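Side-chain contacts in Xaa-Pro Dipeptidase (Alteromonas macleodii, PDB 2QS8), which probably hydrolyses dipeptides or other peptides to release a C-terminal residue, as a magnesium-containing TIM-barrel member of the amidohydrolase superfamily: residues 15-20 against 388-393; 311-316 against 321-326. All coordinates share one frame; numbering follows the deposited sequence.

Contact 1: residues 15-20 against 388-393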
ATOM      1  N   LYS A  15      42.248  40.800 -14.987  1.00 32.57           N
ATOM      2  CA  LYS A  15      42.484  39.392 -15.258  1.00 32.55           C
ATOM      3  C   LYS A  15      41.134  38.699 -15.426  1.00 31.77           C
ATOM      4  O   LYS A  15      40.115  39.167 -14.908  1.00 29.64           O
ATOM      5  CB  LYS A  15      43.293  38.756 -14.128  1.00 34.50           C
ATOM      6  CG  LYS A  15      44.707  39.304 -14.030  1.00 38.30           C
ATOM      7  CD  LYS A  15      45.591  38.397 -13.208  1.00 42.15           C
ATOM      8  CE  LYS A  15      47.048  38.834 -13.275  1.00 44.50           C
ATOM      9  NZ  LYS A  15      47.929  37.839 -12.595  1.00 46.36           N
ATOM     10  N   LEU A  16      41.122  37.595 -16.162  1.00 31.27           N
ATOM     11  CA  LEU A  16      39.874  36.889 -16.401  1.00 31.14           C
ATOM     12  C   LEU A  16      39.980  35.371 -16.414  1.00 32.78           C
ATOM     13  O   LEU A  16      40.728  34.797 -17.208  1.00 31.63           O
ATOM     14  CB  LEU A  16      39.262  37.342 -17.726  1.00 31.67           C
ATOM     15  CG  LEU A  16      38.041  36.548 -18.220  1.00 33.33           C
ATOM     16  CD1 LEU A  16      36.837  36.877 -17.351  1.00 33.22           C
ATOM     17  CD2 LEU A  16      37.735  36.892 -19.677  1.00 32.88           C
ATOM     18  N   ILE A  17      39.231  34.737 -15.511  1.00 31.81           N
ATOM     19  CA  ILE A  17      39.143  33.286 -15.446  1.00 31.72           C
ATOM     20  C   ILE A  17      37.742  33.085 -16.028  1.00 32.17           C
ATOM     21  O   ILE A  17      36.744  33.418 -15.386  1.00 33.16           O
ATOM     22  CB  ILE A  17      39.213  32.774 -13.992  1.00 31.76           C
ATOM     23  CG1 ILE A  17      40.551  33.183 -13.366  1.00 30.65           C
ATOM     24  CG2 ILE A  17      39.066  31.257 -13.959  1.00 30.86           C
ATOM     25  CD1 ILE A  17      40.708  32.763 -11.923  1.00 30.35           C
ATOM     26  N   ASP A  18      37.665  32.569 -17.249  1.00 31.29           N
ATOM     27  CA  ASP A  18      36.375  32.411 -17.905  1.00 30.98           C
ATOM     28  C   ASP A  18      35.569  31.143 -17.630  1.00 30.77           C
ATOM     29  O   ASP A  18      34.398  31.079 -17.992  1.00 29.15           O
ATOM     30  CB  ASP A  18      36.519  32.619 -19.424  1.00 29.53           C
ATOM     31  CG  ASP A  18      37.234  31.472 -20.129  1.00 29.98           C
ATOM     32  OD1 ASP A  18      37.567  30.455 -19.490  1.00 30.81           O
ATOM     33  OD2 ASP A  18      37.460  31.591 -21.351  1.00 32.53           O
ATOM     34  N   GLY A  19      36.184  30.145 -17.006  1.00 31.04           N
ATOM     35  CA  GLY A  19      35.461  28.924 -16.710  1.00 32.98           C
ATOM     36  C   GLY A  19      35.758  27.760 -17.629  1.00 35.22           C
ATOM     37  O   GLY A  19      35.563  26.611 -17.244  1.00 36.19           O
ATOM     38  N   LYS A  20      36.224  28.053 -18.839  1.00 36.34           N
ATOM     39  CA  LYS A  20      36.555  27.021 -19.820  1.00 37.64           C
ATOM     40  C   LYS A  20      38.068  26.882 -19.977  1.00 37.89           C
ATOM     41  O   LYS A  20      38.626  25.801 -19.780  1.00 36.47           O
ATOM     42  CB  LYS A  20      35.940  27.363 -21.179  1.00 39.31           C
ATOM     43  CG  LYS A  20      34.435  27.171 -21.273  1.00 40.25           C
ATOM     44  CD  LYS A  20      34.091  25.828 -21.896  1.00 39.91           C
ATOM     45  CE  LYS A  20      32.585  25.636 -22.005  1.00 40.39           C
ATOM     46  NZ  LYS A  20      31.919  26.751 -22.732  1.00 36.39           N
ATOM     47  N   GLY A 388      43.191  40.276  -6.375  1.00 37.35           N
ATOM     48  CA  GLY A 388      44.157  39.219  -6.152  1.00 36.07           C
ATOM     49  C   GLY A 388      44.033  38.121  -7.182  1.00 35.89           C
ATOM     50  O   GLY A 388      43.122  38.135  -8.003  1.00 34.65           O
ATOM     51  N   ASN A 389      44.953  37.168  -7.137  1.00 37.70           N
ATOM     52  CA  ASN A 389      44.961  36.056  -8.078  1.00 40.57           C
ATOM     53  C   ASN A 389      44.525  34.769  -7.384  1.00 39.75           C
ATOM     54  O   ASN A 389      45.278  34.193  -6.602  1.00 40.82           O
ATOM     55  CB  ASN A 389      46.365  35.865  -8.655  1.00 43.66           C
ATOM     56  CG  ASN A 389      46.372  34.969  -9.880  1.00 48.78           C
ATOM     57  OD1 ASN A 389      45.649  33.966  -9.940  1.00 50.10           O
ATOM     58  ND2 ASN A 389      47.200  35.320 -10.864  1.00 51.89           N
ATOM     59  N   PRO A 390      43.298  34.303  -7.662  1.00 39.48           N
ATOM     60  CA  PRO A 390      42.764  33.078  -7.059  1.00 39.00           C
ATOM     61  C   PRO A 390      43.611  31.837  -7.334  1.00 39.12           C
ATOM     62  O   PRO A 390      43.649  30.915  -6.519  1.00 39.16           O
ATOM     63  CB  PRO A 390      41.375  32.971  -7.680  1.00 39.37           C
ATOM     64  CG  PRO A 390      41.002  34.399  -7.909  1.00 39.35           C
ATOM     65  CD  PRO A 390      42.266  34.975  -8.471  1.00 39.03           C
ATOM     66  N   ILE A 391      44.285  31.817  -8.482  1.00 38.47           N
ATOM     67  CA  ILE A 391      45.121  30.677  -8.858  1.00 38.00           C
ATOM     68  C   ILE A 391      46.355  30.516  -7.960  1.00 38.57           C
ATOM     69  O   ILE A 391      46.851  29.401  -7.771  1.00 37.22           O
ATOM     70  CB  ILE A 391      45.591  30.799 -10.325  1.00 39.09           C
ATOM     71  CG1 ILE A 391      44.379  30.980 -11.246  1.00 39.60           C
ATOM     72  CG2 ILE A 391      46.383  29.556 -10.728  1.00 38.48           C
ATOM     73  CD1 ILE A 391      43.366  29.866 -11.168  1.00 39.80           C
ATOM     74  N   GLU A 392      46.843  31.624  -7.400  1.00 38.34           N
ATOM     75  CA  GLU A 392      48.018  31.586  -6.538  1.00 40.26           C
ATOM     76  C   GLU A 392      47.671  31.417  -5.058  1.00 39.55           C
ATOM     77  O   GLU A 392      48.478  30.929  -4.267  1.00 39.41           O
ATOM     78  CB  GLU A 392      48.850  32.858  -6.717  1.00 42.95           C
ATOM     79  CG  GLU A 392      49.226  33.163  -8.162  1.00 47.22           C
ATOM     80  CD  GLU A 392      50.262  34.274  -8.278  1.00 48.88           C
ATOM     81  OE1 GLU A 392      50.135  35.290  -7.555  1.00 49.29           O
ATOM     82  OE2 GLU A 392      51.197  34.134  -9.101  1.00 50.09           O
ATOM     83  N   ASP A 393      46.471  31.837  -4.692  1.00 38.78           N
ATOM     84  CA  ASP A 393      45.998  31.735  -3.316  1.00 37.55           C
ATOM     85  C   ASP A 393      44.478  31.858  -3.378  1.00 35.92           C
ATOM     86  O   ASP A 393      43.918  32.943  -3.219  1.00 34.66           O
ATOM     87  CB  ASP A 393      46.612  32.851  -2.467  1.00 38.89           C
ATOM     88  CG  ASP A 393      46.127  32.834  -1.031  1.00 41.26           C
ATOM     89  OD1 ASP A 393      45.679  31.766  -0.558  1.00 40.75           O
ATOM     90  OD2 ASP A 393      46.208  33.894  -0.369  1.00 42.21           O
TER
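Ile-17 meets Pro-390 and Ile-391 at the Asx turn of 389-391, just after strand 383-386. That strand pairs antiparallel with strand 60-67 in a β-sheet built from both ends of the chain, and strand 9-16 of the same sheet leads into Ile-17. The apolar part of the contact hangs on one methyl. CG1 of Ile-17 stands anti to the carbonyl carbon (chi1 -61°), and CD1 extends from it to within 4.0 Å of Ile-391 CD1. The two isoleucine branches run antiparallel alongside each other, while the same Ile-17 CD1 lies 4.3 Å from Pro-390 CB. Met-352 and Ile-355 of helix 351-357 pack on this group too, joining the sheet to that helix.

The polar part is looser. The extended chain of Lys-15 lies across the Asn-389 side chain and brings NZ to 3.1 Å from Asn-389 ND2; both are donors, so they are neighbours without a bond. Glu-392 OE2, 6.1 Å from Lys-15 NZ, may still favour the ammonium by its opposite charge.

Within 388-393 the amide of Asn-389 closes the turn through its oxygen. With alanine in place of this asparagine, the Ile-391 N-H would probably lose its side-chain acceptor and the turn carrying Pro-390 and Ile-391 would be less firmly set. The bond runs 2.9 Å from Ile-391 N to Asn-389 OD1, the donor tilted 15° from the carbonyl plane.

Contact 2: residues 311-316 against 321-326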
ATOM      1  N   ASP A 311      40.073  12.799   2.901  1.00 37.78           N
ATOM      2  CA  ASP A 311      40.856  11.700   2.366  1.00 38.58           C
ATOM      3  C   ASP A 311      40.152  11.072   1.167  1.00 37.25           C
ATOM      4  O   ASP A 311      40.784  10.761   0.161  1.00 37.27           O
ATOM      5  CB  ASP A 311      41.095  10.651   3.447  1.00 41.79           C
ATOM      6  CG  ASP A 311      42.129   9.634   3.033  1.00 45.23           C
ATOM      7  OD1 ASP A 311      43.285  10.047   2.790  1.00 49.14           O
ATOM      8  OD2 ASP A 311      41.792   8.433   2.940  1.00 45.81           O
ATOM      9  N   THR A 312      38.842  10.883   1.273  1.00 34.90           N
ATOM     10  CA  THR A 312      38.070  10.314   0.177  1.00 32.20           C
ATOM     11  C   THR A 312      38.111  11.247  -1.038  1.00 32.74           C
ATOM     12  O   THR A 312      38.185  10.797  -2.180  1.00 31.33           O
ATOM     13  CB  THR A 312      36.609  10.082   0.606  1.00 31.42           C
ATOM     14  OG1 THR A 312      36.557   8.978   1.520  1.00 32.26           O
ATOM     15  CG2 THR A 312      35.729   9.777  -0.586  1.00 28.95           C
ATOM     16  N   PHE A 313      38.076  12.549  -0.785  1.00 33.53           N
ATOM     17  CA  PHE A 313      38.112  13.537  -1.859  1.00 35.17           C
ATOM     18  C   PHE A 313      39.336  13.367  -2.757  1.00 35.64           C
ATOM     19  O   PHE A 313      39.218  13.345  -3.982  1.00 33.83           O
ATOM     20  CB  PHE A 313      38.120  14.956  -1.278  1.00 35.84           C
ATOM     21  CG  PHE A 313      38.322  16.031  -2.313  1.00 36.84           C
ATOM     22  CD1 PHE A 313      37.267  16.449  -3.111  1.00 37.39           C
ATOM     23  CD2 PHE A 313      39.580  16.605  -2.505  1.00 36.44           C
ATOM     24  CE1 PHE A 313      37.445  17.424  -4.087  1.00 37.73           C
ATOM     25  CE2 PHE A 313      39.770  17.580  -3.480  1.00 37.21           C
ATOM     26  CZ  PHE A 313      38.698  17.991  -4.273  1.00 38.30           C
ATOM     27  N   ARG A 314      40.513  13.267  -2.138  1.00 36.49           N
ATOM     28  CA  ARG A 314      41.762  13.108  -2.877  1.00 37.63           C
ATOM     29  C   ARG A 314      41.701  11.867  -3.753  1.00 37.98           C
ATOM     30  O   ARG A 314      42.023  11.924  -4.940  1.00 38.40           O
ATOM     31  CB  ARG A 314      42.946  13.008  -1.914  1.00 39.17           C
ATOM     32  CG  ARG A 314      44.268  12.687  -2.586  1.00 41.48           C
ATOM     33  CD  ARG A 314      45.389  12.551  -1.565  1.00 44.13           C
ATOM     34  NE  ARG A 314      45.781  13.833  -0.975  1.00 46.63           N
ATOM     35  CZ  ARG A 314      46.416  14.800  -1.636  1.00 47.88           C
ATOM     36  NH1 ARG A 314      46.735  14.633  -2.912  1.00 48.85           N
ATOM     37  NH2 ARG A 314      46.741  15.930  -1.020  1.00 46.93           N
ATOM     38  N   LYS A 315      41.284  10.751  -3.158  1.00 38.44           N
ATOM     39  CA  LYS A 315      41.162   9.482  -3.873  1.00 39.27           C
ATOM     40  C   LYS A 315      40.240   9.599  -5.085  1.00 38.16           C
ATOM     41  O   LYS A 315      40.569   9.139  -6.177  1.00 37.68           O
ATOM     42  CB  LYS A 315      40.616   8.398  -2.940  1.00 41.94           C
ATOM     43  CG  LYS A 315      41.568   7.955  -1.836  1.00 47.11           C
ATOM     44  CD  LYS A 315      40.906   6.922  -0.924  1.00 50.81           C
ATOM     45  CE  LYS A 315      41.928   6.171  -0.070  1.00 53.54           C
ATOM     46  NZ  LYS A 315      42.738   7.069   0.803  1.00 55.35           N
ATOM     47  N   ALA A 316      39.082  10.219  -4.882  1.00 36.61           N
ATOM     48  CA  ALA A 316      38.111  10.375  -5.952  1.00 35.27           C
ATOM     49  C   ALA A 316      38.655  11.252  -7.065  1.00 34.20           C
ATOM     50  O   ALA A 316      38.493  10.941  -8.239  1.00 31.30           O
ATOM     51  CB  ALA A 316      36.821  10.969  -5.410  1.00 33.17           C
ATOM     52  N   VAL A 321      37.056  10.804 -10.864  1.00 29.75           N
ATOM     53  CA  VAL A 321      35.623  10.934 -10.627  1.00 26.25           C
ATOM     54  C   VAL A 321      35.198  12.384 -10.863  1.00 25.82           C
ATOM     55  O   VAL A 321      35.874  13.310 -10.423  1.00 25.54           O
ATOM     56  CB  VAL A 321      35.265  10.538  -9.176  1.00 25.25           C
ATOM     57  CG1 VAL A 321      33.800  10.837  -8.893  1.00 24.60           C
ATOM     58  CG2 VAL A 321      35.560   9.071  -8.950  1.00 20.35           C
ATOM     59  N   LYS A 322      34.083  12.587 -11.555  1.00 27.66           N
ATOM     60  CA  LYS A 322      33.605  13.939 -11.810  1.00 28.68           C
ATOM     61  C   LYS A 322      33.273  14.612 -10.480  1.00 29.36           C
ATOM     62  O   LYS A 322      32.681  13.994  -9.588  1.00 28.38           O
ATOM     63  CB  LYS A 322      32.379  13.904 -12.719  1.00 31.85           C
ATOM     64  CG  LYS A 322      32.667  13.287 -14.075  1.00 35.55           C
ATOM     65  CD  LYS A 322      31.384  12.872 -14.767  1.00 39.84           C
ATOM     66  CE  LYS A 322      30.658  14.058 -15.339  1.00 41.59           C
ATOM     67  NZ  LYS A 322      31.433  14.598 -16.488  1.00 46.21           N
ATOM     68  N   ILE A 323      33.655  15.879 -10.356  1.00 28.25           N
ATOM     69  CA  ILE A 323      33.442  16.625  -9.132  1.00 27.57           C
ATOM     70  C   ILE A 323      32.826  17.998  -9.353  1.00 27.28           C
ATOM     71  O   ILE A 323      33.248  18.750 -10.232  1.00 28.82           O
ATOM     72  CB  ILE A 323      34.784  16.795  -8.372  1.00 28.11           C
ATOM     73  CG1 ILE A 323      35.233  15.437  -7.819  1.00 29.63           C
ATOM     74  CG2 ILE A 323      34.645  17.828  -7.269  1.00 27.89           C
ATOM     75  CD1 ILE A 323      36.592  15.447  -7.133  1.00 30.66           C
ATOM     76  N   ALA A 324      31.814  18.311  -8.543  1.00 26.94           N
ATOM     77  CA  ALA A 324      31.137  19.601  -8.601  1.00 25.20           C
ATOM     78  C   ALA A 324      31.163  20.202  -7.193  1.00 25.76           C
ATOM     79  O   ALA A 324      30.990  19.486  -6.200  1.00 23.55           O
ATOM     80  CB  ALA A 324      29.698  19.429  -9.080  1.00 24.15           C
ATOM     81  N   PHE A 325      31.385  21.512  -7.124  1.00 24.87           N
ATOM     82  CA  PHE A 325      31.466  22.252  -5.865  1.00 25.21           C
ATOM     83  C   PHE A 325      30.209  22.175  -4.966  1.00 26.53           C
ATOM     84  O   PHE A 325      29.098  22.484  -5.404  1.00 26.24           O
ATOM     85  CB  PHE A 325      31.769  23.718  -6.177  1.00 24.33           C
ATOM     86  CG  PHE A 325      32.163  24.525  -4.981  1.00 26.46           C
ATOM     87  CD1 PHE A 325      33.498  24.634  -4.619  1.00 27.74           C
ATOM     88  CD2 PHE A 325      31.208  25.201  -4.235  1.00 26.41           C
ATOM     89  CE1 PHE A 325      33.876  25.411  -3.537  1.00 28.82           C
ATOM     90  CE2 PHE A 325      31.576  25.976  -3.156  1.00 28.47           C
ATOM     91  CZ  PHE A 325      32.916  26.083  -2.804  1.00 28.58           C
ATOM     92  N   GLY A 326      30.416  21.786  -3.709  1.00 25.33           N
ATOM     93  CA  GLY A 326      29.333  21.676  -2.744  1.00 25.29           C
ATOM     94  C   GLY A 326      29.866  21.710  -1.317  1.00 23.54           C
ATOM     95  O   GLY A 326      30.775  20.957  -0.983  1.00 22.05           O
TER
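Phe-313 and Ile-323 are brought together by different first torsions: chi1 of Phe-313, 173°, swings the ring away from the backbone N, whereas CG1 of Ile-323 is anti to the carbonyl carbon (chi1 -70°). This is a helix-to-barrel return in the TIM-barrel fold of the amidohydrolases: after helix 299-319 the chain runs back along it as 321-326, beside strand 273-275, where Lys-322 and Ala-324 are backbone-bonded to Tyr-274. Chi2 of Ile-323 (176°) keeps the branch stretched and carries its CD1 methyl to 3.7 Å from Phe-313 CE1. The methyl approaches the ring obliquely, the isoleucine branch set crosswise to the phenylalanine side chain. Met-344 of helix 339-346 touches both residues and helps enclose them, with the Phe-313 side chain about 11 Å from the bound methionine.

Nearer the turn, Ala-316 and Val-321 come together through both backbone and side chain. Ala-316 CB and Val-321 CB make an apolar contact at 4.1 Å beside the backbone bond. Val-321 also packs against Met-264, Met-267 and Ile-268 of helix 261-270, while Ala-316 touches Tyr-274.

One backbone bond ties the segments where the chain reverses. Val-321 N donates to Ala-316 O over 3.0 Å, fairly straight, which satisfies that carbonyl near the end of helix 299-319. Val-321 also lays aliphatic carbon beside the bonded oxygen: its CG2 methyl sits 3.6 Å from Ala-316 O.

How the contacts relate
The two contacts share no elements, and their centres are 21 Å apart. Contact 2 is the more deeply buried: all four touching residues are buried, and its centre lies about 14 Å from that of the chain. The centre of contact 1 lies farther out, at about 21 Å, and it mixes buried aliphatic groups with partly exposed polar ones. Contact 1 joins segments from near the two ends of the chain, whereas contact 2 closes over four residues, mostly the last of helix 299-319. Chemistry follows place: contact 2 combines aromatic packing with a backbone bond, while contact 1 is held across by aliphatic carbons, its polar atoms meeting donor to donor and its Asx turns staying within each segment.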